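Local coordinates for effector protein HopAB2 (Pseudomonas syringae, PDB 2FD4), which acts through this C-terminal domain as a RING/U-box-like E3 ubiquitin ligase that suppresses programmed cell death and immunity in susceptible host plants, at residues S12-S15 / Q16-T19; A110-I113 / A114-F118. All blocks are in the same frame, centred on the assembly; numbering follows the deposited sequence.

Interaction 1: residues S12-S15 / Q16-T19; sequences SQFS and QLRT
Leu-17 packs its side chain against the carbonyl oxygens of Gln-13 and Phe-14, where a 3-10 turn ends and the chain runs into strand 18-21, an outermost strand of the small mixed sheet in this U-box-like E3 ligase domain. Two backbone bonds of the i to i+3 kind wind the turn: Gln-16 N gives its proton to Gln-13 O at 3.0 Å, and Leu-17 N gives its own to Phe-14 O at 3.3 Å, with an N-H...O angle of 163°.

The CB of Leu-17 already touches Phe-14 O. CG goes further in and lies 3.3 Å from Phe-14 O, with Gln-13 O almost as near. There the chain forks. CD1 reaches Phe-14, lying near its O and CA and meeting CD1 of its ring at 4.2 Å, neither squarely over the face nor at the edge; the two side chains cross at about a right angle. CD2 stays near Gln-13 O. The Phe-14 ring is brought to this side by its CG, set anti to the backbone N (chi1 -178°), and both residues also pack on Ile-62 of strand 61-65.

Gln-16 runs extended beyond its CG and crosses the Gln-13 side chain obliquely. Its OE1 comes to 3.4 Å from Gln-13 CA and also touches Gln-13 CG, while the two amide planes stand nearly perpendicular at 87°. The amide nitrogen of Gln-13 is engaged elsewhere, by Pro-9 O and Ala-110 O. Where the turn opens into the strand, water 1 bridges two carbonyls, donating to Ser-15 O at 3.0 Å and to Leu-17 O at 2.7 Å.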
ATOM      1  N   SER A  12       5.750  -7.528  -5.063  1.00 48.53           N
ATOM      2  CA  SER A  12       6.087  -8.854  -4.531  1.00 47.94           C
ATOM      3  C   SER A  12       6.398  -8.831  -2.996  1.00 47.26           C
ATOM      4  O   SER A  12       6.434  -9.866  -2.349  1.00 46.85           O
ATOM      5  CB  SER A  12       7.230  -9.501  -5.289  1.00 49.18           C
ATOM      6  OG  SER A  12       8.468  -8.870  -4.956  1.00 47.86           O
ATOM      7  N   GLN A  13       6.572  -7.653  -2.415  1.00 46.89           N
ATOM      8  CA  GLN A  13       6.760  -7.548  -0.947  1.00 47.75           C
ATOM      9  C   GLN A  13       5.478  -7.516  -0.111  1.00 47.23           C
ATOM     10  O   GLN A  13       5.513  -7.546   1.127  1.00 47.15           O
ATOM     11  CB  GLN A  13       7.591  -6.316  -0.640  1.00 48.55           C
ATOM     12  CG  GLN A  13       8.995  -6.470  -1.100  1.00 48.84           C
ATOM     13  CD  GLN A  13       9.856  -5.286  -0.772  1.00 47.89           C
ATOM     14  OE1 GLN A  13      10.051  -4.967   0.407  1.00 48.82           O
ATOM     15  NE2 GLN A  13      10.390  -4.622  -1.799  1.00 44.45           N
ATOM     16  N   PHE A  14       4.336  -7.467  -0.775  1.00 47.21           N
ATOM     17  CA  PHE A  14       3.036  -7.348  -0.121  1.00 46.57           C
ATOM     18  C   PHE A  14       2.886  -8.317   1.013  1.00 45.98           C
ATOM     19  O   PHE A  14       2.538  -7.920   2.102  1.00 45.19           O
ATOM     20  CB  PHE A  14       1.944  -7.536  -1.146  1.00 47.09           C
ATOM     21  CG  PHE A  14       0.557  -7.380  -0.613  1.00 46.77           C
ATOM     22  CD1 PHE A  14       0.137  -6.155  -0.090  1.00 47.02           C
ATOM     23  CD2 PHE A  14      -0.347  -8.428  -0.668  1.00 48.24           C
ATOM     24  CE1 PHE A  14      -1.087  -5.975   0.373  1.00 46.97           C
ATOM     25  CE2 PHE A  14      -1.609  -8.254  -0.231  1.00 48.89           C
ATOM     26  CZ  PHE A  14      -2.016  -7.019   0.278  1.00 49.13           C
ATOM     27  N   SER A  15       3.148  -9.595   0.774  1.00 45.45           N
ATOM     28  CA  SER A  15       2.973 -10.648   1.813  1.00 45.18           C
ATOM     29  C   SER A  15       3.912 -10.625   3.027  1.00 45.11           C
ATOM     30  O   SER A  15       3.685 -11.362   3.974  1.00 43.68           O
ATOM     31  CB  SER A  15       3.075 -12.023   1.167  1.00 44.95           C
ATOM     32  OG  SER A  15       2.011 -12.176   0.313  1.00 51.21           O
ATOM     33  N   GLN A  16       4.978  -9.853   2.930  1.00 46.47           N
ATOM     34  CA  GLN A  16       5.949  -9.671   3.986  1.00 47.53           C
ATOM     35  C   GLN A  16       5.744  -8.451   4.825  1.00 47.44           C
ATOM     36  O   GLN A  16       6.506  -8.178   5.741  1.00 49.48           O
ATOM     37  CB  GLN A  16       7.323  -9.576   3.339  1.00 48.60           C
ATOM     38  CG  GLN A  16       7.620 -10.773   2.513  1.00 49.38           C
ATOM     39  CD  GLN A  16       8.723 -10.613   1.541  1.00 52.48           C
ATOM     40  OE1 GLN A  16       8.718  -9.745   0.680  1.00 53.78           O
ATOM     41  NE2 GLN A  16       9.689 -11.546   1.625  1.00 50.30           N
ATOM     42  N   LEU A  17       4.762  -7.661   4.469  1.00 47.97           N
ATOM     43  CA  LEU A  17       4.553  -6.380   5.134  1.00 47.74           C
ATOM     44  C   LEU A  17       4.063  -6.615   6.521  1.00 46.96           C
ATOM     45  O   LEU A  17       3.378  -7.598   6.796  1.00 47.91           O
ATOM     46  CB  LEU A  17       3.546  -5.547   4.363  1.00 47.42           C
ATOM     47  CG  LEU A  17       3.962  -5.027   2.978  1.00 48.57           C
ATOM     48  CD1 LEU A  17       2.828  -4.195   2.400  1.00 48.19           C
ATOM     49  CD2 LEU A  17       5.173  -4.227   3.011  1.00 49.52           C
ATOM     50  N   ARG A  18       4.365  -5.658   7.399  1.00 48.81           N
ATOM     51  CA  ARG A  18       3.655  -5.531   8.681  1.00 48.53           C
ATOM     52  C   ARG A  18       2.186  -5.399   8.361  1.00 48.79           C
ATOM     53  O   ARG A  18       1.808  -4.893   7.286  1.00 49.39           O
ATOM     54  CB  ARG A  18       4.096  -4.292   9.451  1.00 47.29           C
ATOM     55  CG  ARG A  18       5.534  -4.397   9.990  1.00 46.19           C
ATOM     56  CD  ARG A  18       5.995  -3.096  10.531  1.00 48.25           C
ATOM     57  NE  ARG A  18       6.355  -2.172   9.445  1.00 46.33           N
ATOM     58  CZ  ARG A  18       6.818  -0.962   9.602  1.00 47.86           C
ATOM     59  NH1 ARG A  18       7.019  -0.447  10.812  1.00 47.66           N
ATOM     60  NH2 ARG A  18       7.093  -0.236   8.509  1.00 46.33           N
ATOM     61  N   THR A  19       1.345  -5.840   9.293  1.00 48.12           N
ATOM     62  CA  THR A  19      -0.090  -5.854   9.051  1.00 48.19           C
ATOM     63  C   THR A  19      -0.853  -4.987  10.034  1.00 48.12           C
ATOM     64  O   THR A  19      -0.371  -4.650  11.109  1.00 47.57           O
ATOM     65  CB  THR A  19      -0.662  -7.267   9.039  1.00 48.03           C
ATOM     66  OG1 THR A  19      -0.606  -7.868  10.365  1.00 48.09           O
ATOM     67  CG2 THR A  19       0.078  -8.114   8.008  1.00 50.60           C
TER
HETATM   68  O   HOH W   1       2.101  -9.808   5.981  1.00 40.82           O

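Interaction 2: residues A110-I113 / A114-F118; sequences AENI and AKYAF
Asn-112 holds its amide beside the ring of Tyr-116, four residues on, with ND2 at 3.4 Å from CE2, close to the ring plane and at its edge. Just ahead of it in the chain, water 2 lies 2.9 Å from Ala-110 O and accepts from Ala-114 N at 3.0 Å. The CG of Asn-112 is tucked between the backbone N and the carbonyl carbon (chi1 70°), and the amide and ring planes are 71° apart. The amide is pinned from outside too: OD1 accepts from Asn-109 N and ND2 donates to Thr-107 O. The backbone oxygen of Asn-112 takes Lys-115 N at 3.0 Å and lies at the same edge of the tyrosine, in its plane.

A short, weakly bonded helical turn around 114-116 leads the chain into strand 117-121, a strand flanked in the sheet by 18-21 and 61-65.

The carbonyl of Ile-113 holds the turn. Its O accepts two protons, from Tyr-116 N at 2.9 Å and from Ala-117 N at 2.8 Å. With CG1 anti to the backbone N, the side chain extends past its own carbonyl toward Leu-64, Met-88 and Leu-91. On that buried side its CD1 rests 4.0 Å from Ala-117 CB.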
ATOM      1  N   ALA A 110      11.818  -0.284  -3.903  1.00 47.24           N
ATOM      2  CA  ALA A 110      11.855  -1.663  -3.346  1.00 47.02           C
ATOM      3  C   ALA A 110      12.635  -1.730  -2.073  1.00 47.28           C
ATOM      4  O   ALA A 110      12.317  -2.490  -1.160  1.00 48.06           O
ATOM      5  CB  ALA A 110      12.443  -2.666  -4.353  1.00 47.75           C
ATOM      6  N   GLU A 111      13.697  -0.922  -2.002  1.00 47.58           N
ATOM      7  CA  GLU A 111      14.581  -0.968  -0.900  1.00 47.47           C
ATOM      8  C   GLU A 111      13.898  -0.595   0.422  1.00 47.39           C
ATOM      9  O   GLU A 111      14.190  -1.203   1.436  1.00 48.86           O
ATOM     10  CB  GLU A 111      15.780  -0.049  -1.188  1.00 48.24           C
ATOM     11  CG  GLU A 111      16.724  -0.526  -2.264  1.00 51.96           C
ATOM     12  CD  GLU A 111      16.129  -0.776  -3.676  1.00 55.85           C
ATOM     13  OE1 GLU A 111      15.353   0.051  -4.182  1.00 55.73           O
ATOM     14  OE2 GLU A 111      16.510  -1.808  -4.318  1.00 60.78           O
ATOM     15  N   ASN A 112      13.019   0.403   0.441  1.00 46.82           N
ATOM     16  CA  ASN A 112      12.437   0.875   1.705  1.00 47.42           C
ATOM     17  C   ASN A 112      10.900   0.786   1.824  1.00 47.36           C
ATOM     18  O   ASN A 112      10.318   1.226   2.813  1.00 46.20           O
ATOM     19  CB  ASN A 112      12.886   2.318   1.986  1.00 47.54           C
ATOM     20  CG  ASN A 112      12.261   3.353   1.026  1.00 48.98           C
ATOM     21  OD1 ASN A 112      11.670   3.015  -0.005  1.00 49.52           O
ATOM     22  ND2 ASN A 112      12.408   4.640   1.383  1.00 49.16           N
ATOM     23  N   ILE A 113      10.209   0.175   0.852  1.00 47.76           N
ATOM     24  CA  ILE A 113       8.725   0.221   0.883  1.00 46.58           C
ATOM     25  C   ILE A 113       8.171  -0.416   2.180  1.00 47.18           C
ATOM     26  O   ILE A 113       7.167   0.038   2.747  1.00 46.58           O
ATOM     27  CB  ILE A 113       8.133  -0.469  -0.387  1.00 47.52           C
ATOM     28  CG1 ILE A 113       6.610  -0.381  -0.388  1.00 48.06           C
ATOM     29  CG2 ILE A 113       8.575  -1.888  -0.482  1.00 45.46           C
ATOM     30  CD1 ILE A 113       6.081   0.996  -0.448  1.00 50.07           C
ATOM     31  N   ALA A 114       8.861  -1.421   2.700  1.00 46.42           N
ATOM     32  CA  ALA A 114       8.326  -2.165   3.850  1.00 47.15           C
ATOM     33  C   ALA A 114       8.367  -1.315   5.134  1.00 46.87           C
ATOM     34  O   ALA A 114       7.649  -1.609   6.077  1.00 47.86           O
ATOM     35  CB  ALA A 114       9.064  -3.418   4.055  1.00 48.00           C
ATOM     36  N   LYS A 115       9.161  -0.250   5.108  1.00 47.12           N
ATOM     37  CA  LYS A 115       9.246   0.720   6.220  1.00 46.90           C
ATOM     38  C   LYS A 115       8.066   1.696   6.184  1.00 46.30           C
ATOM     39  O   LYS A 115       7.776   2.396   7.211  1.00 47.43           O
ATOM     40  CB  LYS A 115      10.557   1.499   6.133  1.00 46.62           C
ATOM     41  CG  LYS A 115      11.809   0.653   6.211  1.00 47.62           C
ATOM     42  CD  LYS A 115      13.073   1.501   6.149  1.00 49.41           C
ATOM     43  CE  LYS A 115      14.294   0.637   5.698  1.00 51.10           C
ATOM     44  NZ  LYS A 115      15.563   1.448   5.571  1.00 54.39           N
ATOM     45  N   TYR A 116       7.378   1.745   5.041  1.00 46.62           N
ATOM     46  CA  TYR A 116       6.278   2.644   4.903  1.00 46.64           C
ATOM     47  C   TYR A 116       4.952   1.968   4.754  1.00 45.68           C
ATOM     48  O   TYR A 116       3.973   2.609   5.070  1.00 44.99           O
ATOM     49  CB  TYR A 116       6.458   3.545   3.661  1.00 46.96           C
ATOM     50  CG  TYR A 116       7.515   4.614   3.736  1.00 45.50           C
ATOM     51  CD1 TYR A 116       7.163   5.926   4.006  1.00 46.91           C
ATOM     52  CD2 TYR A 116       8.828   4.361   3.387  1.00 46.20           C
ATOM     53  CE1 TYR A 116       8.062   6.904   4.026  1.00 46.88           C
ATOM     54  CE2 TYR A 116       9.768   5.375   3.376  1.00 48.99           C
ATOM     55  CZ  TYR A 116       9.352   6.653   3.707  1.00 51.12           C
ATOM     56  OH  TYR A 116      10.208   7.708   3.724  1.00 51.50           O
ATOM     57  N   ALA A 117       4.899   0.754   4.182  1.00 46.34           N
ATOM     58  CA  ALA A 117       3.619   0.130   3.768  1.00 44.47           C
ATOM     59  C   ALA A 117       3.158  -0.938   4.768  1.00 45.61           C
ATOM     60  O   ALA A 117       3.976  -1.706   5.292  1.00 43.74           O
ATOM     61  CB  ALA A 117       3.714  -0.457   2.381  1.00 45.85           C
ATOM     62  N   PHE A 118       1.847  -0.944   5.015  1.00 44.93           N
ATOM     63  CA  PHE A 118       1.193  -1.895   5.945  1.00 45.31           C
ATOM     64  C   PHE A 118       0.106  -2.605   5.160  1.00 45.13           C
ATOM     65  O   PHE A 118      -0.676  -1.964   4.457  1.00 44.92           O
ATOM     66  CB  PHE A 118       0.594  -1.118   7.101  1.00 44.98           C
ATOM     67  CG  PHE A 118       1.629  -0.495   7.950  1.00 46.00           C
ATOM     68  CD1 PHE A 118       2.151  -1.193   9.022  1.00 44.28           C
ATOM     69  CD2 PHE A 118       2.139   0.761   7.650  1.00 44.18           C
ATOM     70  CE1 PHE A 118       3.147  -0.652   9.806  1.00 44.58           C
ATOM     71  CE2 PHE A 118       3.153   1.315   8.425  1.00 42.63           C
ATOM     72  CZ  PHE A 118       3.653   0.602   9.513  1.00 45.63           C
TER
HETATM   73  O   HOH W   2      11.230  -2.896   1.544  1.00 36.30           O

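Both contacts are short turns feeding neighbouring parallel strands, 12-19 into 18-21 and 110-118 into 117-121. Interaction 1 is a surface contact in which Leu-17 is the buried residue; interaction 2 lies deeper, with Ile-113, Tyr-116 and Ala-117 all buried. The Ile-113 side chain lies about 8 Å from that of Pro-102 and about 9 Å from that of Phe-94, both inferred E2-binding positions. In the second turn two backbone protons converge on one oxygen, Ile-113 O. Arg-18 stitches the two contacts together: its NH2 reaches Ala-114 O, and its guanidinium carbon also packs against Phe-118 CZ.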